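Putative drug/sodium antiporter (PDB 4Z3N) probably acts as an antiporter of the MATE family that carries the genotoxin colibactin across the bacterial membrane. Local coordinates at residues Q397-P402 with L461-E466; V125-G130 with L160-I165. One frame throughout, in Å; residues are numbered along the deposited sequence.

Contact 1: Q397-P402 with L461-E466; sequences QAIGKP and LRWNQE. With CAC (cacodylate ion), chain I.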
ATOM      1  N   GLN A 397       6.280  12.912  -2.098  1.00 22.04           N
ATOM      2  CA  GLN A 397       5.668  12.808  -0.789  1.00 27.01           C
ATOM      3  C   GLN A 397       6.697  13.125   0.284  1.00 26.14           C
ATOM      4  O   GLN A 397       6.412  13.828   1.254  1.00 24.81           O
ATOM      5  CB  GLN A 397       5.086  11.411  -0.586  1.00 27.45           C
ATOM      6  CG  GLN A 397       3.911  11.111  -1.489  1.00 23.20           C
ATOM      7  CD  GLN A 397       2.647  11.770  -1.003  1.00 29.12           C
ATOM      8  OE1 GLN A 397       2.554  13.010  -0.931  1.00 28.69           O
ATOM      9  NE2 GLN A 397       1.659  10.945  -0.639  1.00 28.26           N
ATOM     10  N   ALA A 398       7.908  12.623   0.087  1.00 25.07           N
ATOM     11  CA  ALA A 398       8.984  12.858   1.032  1.00 24.37           C
ATOM     12  C   ALA A 398       9.331  14.346   1.132  1.00 26.69           C
ATOM     13  O   ALA A 398       9.641  14.830   2.224  1.00 27.23           O
ATOM     14  CB  ALA A 398      10.216  12.034   0.652  1.00 21.69           C
ATOM     15  N   ILE A 399       9.292  15.073   0.012  1.00 22.73           N
ATOM     16  CA  ILE A 399       9.720  16.471   0.032  1.00 27.49           C
ATOM     17  C   ILE A 399       8.541  17.448   0.207  1.00 32.40           C
ATOM     18  O   ILE A 399       8.733  18.667   0.159  1.00 31.04           O
ATOM     19  CB  ILE A 399      10.526  16.865  -1.253  1.00 27.18           C
ATOM     20  CG1 ILE A 399       9.663  16.754  -2.507  1.00 25.33           C
ATOM     21  CG2 ILE A 399      11.813  16.025  -1.386  1.00 25.32           C
ATOM     22  CD1 ILE A 399      10.140  17.622  -3.629  1.00 21.65           C
ATOM     23  N   GLY A 400       7.329  16.918   0.398  1.00 28.35           N
ATOM     24  CA  GLY A 400       6.171  17.744   0.678  1.00 26.83           C
ATOM     25  C   GLY A 400       5.484  18.368  -0.527  1.00 31.90           C
ATOM     26  O   GLY A 400       4.953  19.476  -0.437  1.00 34.65           O
ATOM     27  N   LYS A 401       5.485  17.663  -1.655  1.00 28.18           N
ATOM     28  CA  LYS A 401       4.874  18.174  -2.872  1.00 28.16           C
ATOM     29  C   LYS A 401       3.938  17.146  -3.530  1.00 28.30           C
ATOM     30  O   LYS A 401       4.161  16.725  -4.666  1.00 28.99           O
ATOM     31  CB  LYS A 401       5.970  18.614  -3.845  1.00 35.08           C
ATOM     32  CG  LYS A 401       6.919  19.678  -3.269  1.00 34.40           C
ATOM     33  CD  LYS A 401       6.246  21.019  -3.230  1.00 38.58           C
ATOM     34  CE  LYS A 401       7.101  22.070  -2.554  1.00 35.86           C
ATOM     35  NZ  LYS A 401       6.452  23.401  -2.720  1.00 35.51           N
ATOM     36  N   PRO A 402       2.872  16.750  -2.813  1.00 31.83           N
ATOM     37  CA  PRO A 402       1.938  15.689  -3.235  1.00 31.92           C
ATOM     38  C   PRO A 402       1.249  15.884  -4.596  1.00 28.45           C
ATOM     39  O   PRO A 402       0.696  14.920  -5.131  1.00 30.98           O
ATOM     40  CB  PRO A 402       0.884  15.687  -2.113  1.00 33.67           C
ATOM     41  CG  PRO A 402       1.119  16.983  -1.314  1.00 29.22           C
ATOM     42  CD  PRO A 402       2.594  17.195  -1.433  1.00 28.85           C
ATOM     43  N   LEU A 461      15.641  23.174  -6.596  1.00 30.09           N
ATOM     44  CA  LEU A 461      16.583  23.872  -5.709  1.00 29.83           C
ATOM     45  C   LEU A 461      15.942  25.044  -4.940  1.00 30.44           C
ATOM     46  O   LEU A 461      16.169  25.205  -3.750  1.00 31.18           O
ATOM     47  CB  LEU A 461      17.786  24.376  -6.504  1.00 29.59           C
ATOM     48  CG  LEU A 461      18.737  23.296  -7.019  1.00 30.13           C
ATOM     49  CD1 LEU A 461      19.973  23.975  -7.554  1.00 34.21           C
ATOM     50  CD2 LEU A 461      19.110  22.287  -5.938  1.00 26.34           C
ATOM     51  N   ARG A 462      15.127  25.853  -5.603  1.00 30.67           N
ATOM     52  CA  ARG A 462      14.349  26.831  -4.855  1.00 34.26           C
ATOM     53  C   ARG A 462      13.475  26.197  -3.757  1.00 33.80           C
ATOM     54  O   ARG A 462      13.384  26.745  -2.657  1.00 31.99           O
ATOM     55  CB  ARG A 462      13.461  27.654  -5.776  1.00 31.99           C
ATOM     56  CG  ARG A 462      13.034  28.930  -5.105  1.00 38.33           C
ATOM     57  CD  ARG A 462      11.619  29.314  -5.396  1.00 42.73           C
ATOM     58  NE  ARG A 462      11.212  29.023  -6.763  1.00 50.54           N
ATOM     59  CZ  ARG A 462       9.989  28.607  -7.071  1.00 50.01           C
ATOM     60  NH1 ARG A 462       9.105  28.438  -6.101  1.00 44.86           N
ATOM     61  NH2 ARG A 462       9.656  28.349  -8.332  1.00 53.65           N
ATOM     62  N   TRP A 463      12.833  25.065  -4.056  1.00 30.83           N
ATOM     63  CA  TRP A 463      11.949  24.399  -3.083  1.00 34.38           C
ATOM     64  C   TRP A 463      12.667  24.037  -1.781  1.00 34.15           C
ATOM     65  O   TRP A 463      12.111  24.184  -0.688  1.00 31.63           O
ATOM     66  CB  TRP A 463      11.342  23.126  -3.682  1.00 35.69           C
ATOM     67  CG  TRP A 463      10.165  23.328  -4.558  1.00 31.54           C
ATOM     68  CD1 TRP A 463       9.490  24.489  -4.769  1.00 35.80           C
ATOM     69  CD2 TRP A 463       9.522  22.337  -5.354  1.00 29.60           C
ATOM     70  NE1 TRP A 463       8.460  24.284  -5.649  1.00 34.46           N
ATOM     71  CE2 TRP A 463       8.454  22.966  -6.021  1.00 40.35           C
ATOM     72  CE3 TRP A 463       9.734  20.974  -5.560  1.00 29.84           C
ATOM     73  CZ2 TRP A 463       7.597  22.272  -6.889  1.00 39.30           C
ATOM     74  CZ3 TRP A 463       8.879  20.287  -6.418  1.00 31.13           C
ATOM     75  CH2 TRP A 463       7.828  20.938  -7.070  1.00 29.45           C
ATOM     76  N   ASN A 464      13.900  23.557  -1.921  1.00 33.09           N
ATOM     77  CA  ASN A 464      14.767  23.249  -0.791  1.00 31.37           C
ATOM     78  C   ASN A 464      15.279  24.490  -0.019  1.00 32.53           C
ATOM     79  O   ASN A 464      15.434  24.448   1.207  1.00 26.93           O
ATOM     80  CB  ASN A 464      15.945  22.419  -1.271  1.00 26.34           C
ATOM     81  CG  ASN A 464      16.618  21.679  -0.142  1.00 27.87           C
ATOM     82  OD1 ASN A 464      17.758  21.976   0.214  1.00 30.90           O
ATOM     83  ND2 ASN A 464      15.901  20.731   0.459  1.00 29.15           N
ATOM     84  N   GLN A 465      15.522  25.587  -0.731  1.00 31.29           N
ATOM     85  CA  GLN A 465      15.814  26.858  -0.085  1.00 32.04           C
ATOM     86  C   GLN A 465      14.661  27.287   0.839  1.00 36.24           C
ATOM     87  O   GLN A 465      14.889  27.659   1.997  1.00 40.01           O
ATOM     88  CB  GLN A 465      16.098  27.937  -1.135  1.00 36.90           C
ATOM     89  CG  GLN A 465      17.577  28.269  -1.310  1.00 45.60           C
ATOM     90  CD  GLN A 465      17.835  29.210  -2.485  1.00 58.40           C
ATOM     91  OE1 GLN A 465      16.897  29.802  -3.034  1.00 61.42           O
ATOM     92  NE2 GLN A 465      19.110  29.341  -2.884  1.00 46.14           N
ATOM     93  N   GLU A 466      13.431  27.230   0.326  1.00 34.25           N
ATOM     94  CA  GLU A 466      12.242  27.591   1.104  1.00 30.64           C
ATOM     95  C   GLU A 466      12.015  26.651   2.294  1.00 35.36           C
ATOM     96  O   GLU A 466      11.573  27.080   3.354  1.00 35.78           O
ATOM     97  CB  GLU A 466      10.999  27.596   0.206  1.00 26.53           C
ATOM     98  CG  GLU A 466      11.136  28.473  -1.016  1.00 33.18           C
ATOM     99  CD  GLU A 466      10.077  28.213  -2.074  1.00 40.40           C
ATOM    100  OE1 GLU A 466       9.497  27.098  -2.113  1.00 51.65           O
ATOM    101  OE2 GLU A 466       9.833  29.127  -2.887  1.00 44.33           O
TER
HETATM  102 AS   CAC I 508       5.962  27.158  -6.928  1.00 84.84          AS
HETATM  103  O1  CAC I 508       7.211  27.343  -7.988  1.00 62.46           O
HETATM  104  O2  CAC I 508       5.476  25.465  -6.946  1.00 70.74           O
HETATM  105  C1  CAC I 508       6.473  27.661  -5.129  1.00 49.07           C
HETATM  106  C2  CAC I 508       4.468  28.245  -7.480  1.00 78.23           C

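Contact 2: V125-G130 with L160-I165; sequences VITVLG and LTVFSI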
ATOM      1  N   VAL A 125     -14.780  10.634  12.852  1.00 41.83           N
ATOM      2  CA  VAL A 125     -15.558  10.844  11.641  1.00 44.24           C
ATOM      3  C   VAL A 125     -15.935   9.504  10.990  1.00 42.90           C
ATOM      4  O   VAL A 125     -17.055   9.323  10.529  1.00 45.18           O
ATOM      5  CB  VAL A 125     -14.784  11.734  10.628  1.00 45.75           C
ATOM      6  CG1 VAL A 125     -15.608  11.952   9.358  1.00 36.18           C
ATOM      7  CG2 VAL A 125     -14.414  13.066  11.274  1.00 38.95           C
ATOM      8  N   ILE A 126     -15.003   8.557  10.976  1.00 42.89           N
ATOM      9  CA  ILE A 126     -15.243   7.266  10.334  1.00 43.29           C
ATOM     10  C   ILE A 126     -16.216   6.357  11.117  1.00 45.04           C
ATOM     11  O   ILE A 126     -17.039   5.666  10.516  1.00 45.39           O
ATOM     12  CB  ILE A 126     -13.911   6.505  10.104  1.00 38.25           C
ATOM     13  CG1 ILE A 126     -13.047   7.236   9.080  1.00 37.47           C
ATOM     14  CG2 ILE A 126     -14.182   5.084   9.620  1.00 38.98           C
ATOM     15  CD1 ILE A 126     -11.694   6.569   8.838  1.00 38.28           C
ATOM     16  N   THR A 127     -16.113   6.350  12.448  1.00 43.39           N
ATOM     17  CA  THR A 127     -17.026   5.572  13.287  1.00 43.81           C
ATOM     18  C   THR A 127     -18.423   6.199  13.326  1.00 49.17           C
ATOM     19  O   THR A 127     -19.434   5.499  13.409  1.00 52.96           O
ATOM     20  CB  THR A 127     -16.514   5.420  14.749  1.00 42.70           C
ATOM     21  OG1 THR A 127     -16.013   6.670  15.228  1.00 50.62           O
ATOM     22  CG2 THR A 127     -15.407   4.383  14.846  1.00 41.22           C
ATOM     23  N   VAL A 128     -18.483   7.519  13.280  1.00 46.41           N
ATOM     24  CA  VAL A 128     -19.762   8.193  13.373  1.00 48.64           C
ATOM     25  C   VAL A 128     -20.541   8.126  12.060  1.00 50.31           C
ATOM     26  O   VAL A 128     -21.713   7.761  12.053  1.00 56.47           O
ATOM     27  CB  VAL A 128     -19.571   9.645  13.809  1.00 47.09           C
ATOM     28  CG1 VAL A 128     -20.915  10.355  13.894  1.00 46.86           C
ATOM     29  CG2 VAL A 128     -18.868   9.671  15.147  1.00 40.90           C
ATOM     30  N   LEU A 129     -19.890   8.468  10.954  1.00 47.44           N
ATOM     31  CA  LEU A 129     -20.490   8.286   9.639  1.00 47.36           C
ATOM     32  C   LEU A 129     -20.607   6.810   9.310  1.00 50.55           C
ATOM     33  O   LEU A 129     -21.467   6.404   8.528  1.00 56.45           O
ATOM     34  CB  LEU A 129     -19.673   8.987   8.558  1.00 49.09           C
ATOM     35  CG  LEU A 129     -20.098  10.428   8.307  1.00 56.03           C
ATOM     36  CD1 LEU A 129     -19.826  11.271   9.547  1.00 59.47           C
ATOM     37  CD2 LEU A 129     -19.371  10.982   7.101  1.00 50.84           C
ATOM     38  N   GLY A 130     -19.728   6.009   9.901  1.00 49.06           N
ATOM     39  CA  GLY A 130     -19.813   4.569   9.757  1.00 52.30           C
ATOM     40  C   GLY A 130     -21.145   4.075  10.282  1.00 51.53           C
ATOM     41  O   GLY A 130     -21.885   3.392   9.578  1.00 48.15           O
ATOM     42  N   LEU A 160     -15.164  -0.893  15.510  1.00 32.15           N
ATOM     43  CA  LEU A 160     -14.525  -0.869  16.815  1.00 36.16           C
ATOM     44  C   LEU A 160     -13.003  -0.963  16.703  1.00 31.90           C
ATOM     45  O   LEU A 160     -12.296  -0.758  17.669  1.00 28.42           O
ATOM     46  CB  LEU A 160     -15.067  -1.998  17.701  1.00 32.13           C
ATOM     47  CG  LEU A 160     -16.535  -1.877  18.135  1.00 29.57           C
ATOM     48  CD1 LEU A 160     -16.879  -3.024  19.057  1.00 31.89           C
ATOM     49  CD2 LEU A 160     -16.839  -0.553  18.793  1.00 25.35           C
ATOM     50  N   THR A 161     -12.512  -1.293  15.520  1.00 32.25           N
ATOM     51  CA  THR A 161     -11.088  -1.438  15.299  1.00 31.85           C
ATOM     52  C   THR A 161     -10.400  -0.176  14.741  1.00 32.26           C
ATOM     53  O   THR A 161      -9.178  -0.100  14.708  1.00 30.71           O
ATOM     54  CB  THR A 161     -10.827  -2.602  14.339  1.00 35.69           C
ATOM     55  OG1 THR A 161     -11.183  -2.198  13.009  1.00 37.84           O
ATOM     56  CG2 THR A 161     -11.644  -3.813  14.757  1.00 33.98           C
ATOM     57  N   VAL A 162     -11.187   0.814  14.335  1.00 31.06           N
ATOM     58  CA  VAL A 162     -10.676   1.977  13.605  1.00 33.07           C
ATOM     59  C   VAL A 162      -9.566   2.792  14.307  1.00 34.76           C
ATOM     60  O   VAL A 162      -8.496   3.004  13.733  1.00 30.61           O
ATOM     61  CB  VAL A 162     -11.837   2.929  13.262  1.00 32.75           C
ATOM     62  CG1 VAL A 162     -11.314   4.245  12.651  1.00 35.73           C
ATOM     63  CG2 VAL A 162     -12.807   2.237  12.327  1.00 31.42           C
ATOM     64  N   PHE A 163      -9.823   3.258  15.526  1.00 31.13           N
ATOM     65  CA  PHE A 163      -8.847   4.062  16.239  1.00 32.87           C
ATOM     66  C   PHE A 163      -7.541   3.294  16.427  1.00 35.75           C
ATOM     67  O   PHE A 163      -6.458   3.860  16.300  1.00 38.78           O
ATOM     68  CB  PHE A 163      -9.402   4.525  17.587  1.00 35.39           C
ATOM     69  CG  PHE A 163      -8.478   5.448  18.343  1.00 42.75           C
ATOM     70  CD1 PHE A 163      -7.898   6.547  17.712  1.00 37.35           C
ATOM     71  CD2 PHE A 163      -8.205   5.231  19.693  1.00 44.25           C
ATOM     72  CE1 PHE A 163      -7.063   7.401  18.398  1.00 38.58           C
ATOM     73  CE2 PHE A 163      -7.368   6.085  20.395  1.00 37.34           C
ATOM     74  CZ  PHE A 163      -6.794   7.172  19.743  1.00 42.82           C
ATOM     75  N   SER A 164      -7.639   2.000  16.692  1.00 36.23           N
ATOM     76  CA  SER A 164      -6.453   1.186  16.923  1.00 35.06           C
ATOM     77  C   SER A 164      -5.642   1.051  15.637  1.00 35.03           C
ATOM     78  O   SER A 164      -4.406   1.134  15.659  1.00 38.38           O
ATOM     79  CB  SER A 164      -6.844  -0.194  17.467  1.00 38.91           C
ATOM     80  OG  SER A 164      -8.080  -0.126  18.173  1.00 42.18           O
ATOM     81  N   ILE A 165      -6.339   0.853  14.523  1.00 29.10           N
ATOM     82  CA  ILE A 165      -5.702   0.821  13.212  1.00 32.42           C
ATOM     83  C   ILE A 165      -5.030   2.166  12.869  1.00 34.86           C
ATOM     84  O   ILE A 165      -3.890   2.202  12.386  1.00 34.73           O
ATOM     85  CB  ILE A 165      -6.716   0.474  12.091  1.00 35.20           C
ATOM     86  CG1 ILE A 165      -7.462  -0.825  12.408  1.00 41.10           C
ATOM     87  CG2 ILE A 165      -6.020   0.392  10.740  1.00 36.44           C
ATOM     88  CD1 ILE A 165      -6.546  -1.979  12.800  1.00 48.08           C
TER

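Contact 1: Q397-P402 with L461-E466
Lys401 sets CG beside its backbone N, turns at chi2 (-75°) and then runs extended to NZ, and this shape lays its outer chain over the indole of Trp463, whose CG also stands beside its own backbone N (chi1 -81°). The evidence for a face-on approach is direct. Lys401 CE lies 3.7 Å from the centroid of the Trp463 five-membered ring, a CH-pi contact. Lys401 NZ lies 3.8 Å from that centroid, 14° off the normal, a cation-pi contact. Nearer the backbone, Lys401 CG passes 3.8 Å from Trp463 CZ3, over the six-membered ring. Ile399 CD1 meets Trp463 CE3 obliquely at 3.9 Å. No hydrogen bond crosses the contact. A cacodylate, probably from the crystallisation liquor, takes bonds to its O1 from Arg462 NH1 (2.9 Å) and NH2 (2.7 Å), while its O2 lies in the indole plane, weakly bonded to Trp463 NE1. Arg462 NH1 forms a salt bridge with Glu466 OE2, its hydrogen bond long and weak. Gly400, the first residue to leave helical angles, has positive phi in a Schellman motif. The contact joins the end of helix 382-399 to helix 458-467, with Trp321 of helix 286-322 touching both Ile399 and Trp463.

Contact 2: V125-G130 with L160-I165
Val162 overlaps two neighbouring residues of helix 107-132, Ile126 and Thr127, and its isopropyl group carries nearly all of the contact from the side of helix 162-177. Val162 CG2 approaches Ile126 CG2 at 4.2 Å, methyl against methyl. Val162 CG1 lies 4.3 Å from Ile126 CG2 as well, so that this one methyl faces both branches of the valine. Ile126 presents it because CG2 is anti to the backbone N, while CG1 goes the other way and carries Ile126 CD1 to 4.5 Å from Val162 CG1. On the other residue, Thr127 CG2 comes within 4.2 Å of Val162 CB. Here the threonine torsion (chi1 44°) decides which branch is used: CG2 reaches across, and Thr127 OG1 is left 5.9 Å from Val162 CB. That hydroxyl is engaged inside its own helix, bonding to the carbonyl oxygens of Ala123 and Ile124, so the residue offers its methyl to the valine and keeps its polar end on the preceding turn.

The CA atoms of Thr127 and Val162 stand 7.3 Å apart, the nearest such pair across the two segments. Val162 also touches Ala123, one turn before Thr127, and Leu81 of helix 75-101; Ile126 meets Ile84 of that same helix, which thus packs against both partners. A bound monoolein lies about 8 Å from the side chain of Ile126, without touching it. Beside this packing, Tyr155 OH bonds to Gly130 O and ties the preceding helix 149-159 to helix 107-132.

No hydrogen bond or salt bridge spans the two segments, and every approach is between carbons at ordinary van der Waals separation. Such chemistry implies apolar packing without a directional bond, consistent with two predicted transmembrane helices.

How the contacts relate
Contact 1 and contact 2 are separate sites: their centres lie 33 Å apart and their nearest atoms about 17 Å, they share no helix, and contact 2 closes along the chain before contact 1 opens. Their centres lie about 23 and 20 Å from the centre of the chain, and both are partly buried, neither fully core nor fully surface. Each has one buried residue among three touching ones: in contact 2 it is the hub, Val162, whereas in contact 1 the hub, Trp463, is partly exposed. Contact 2, between predicted transmembrane helices within the first MatE range, is purely aliphatic. Contact 1, where a helix end meets the C-terminal helix, combines aliphatic packing with an aromatic face, a cation and a bound anion.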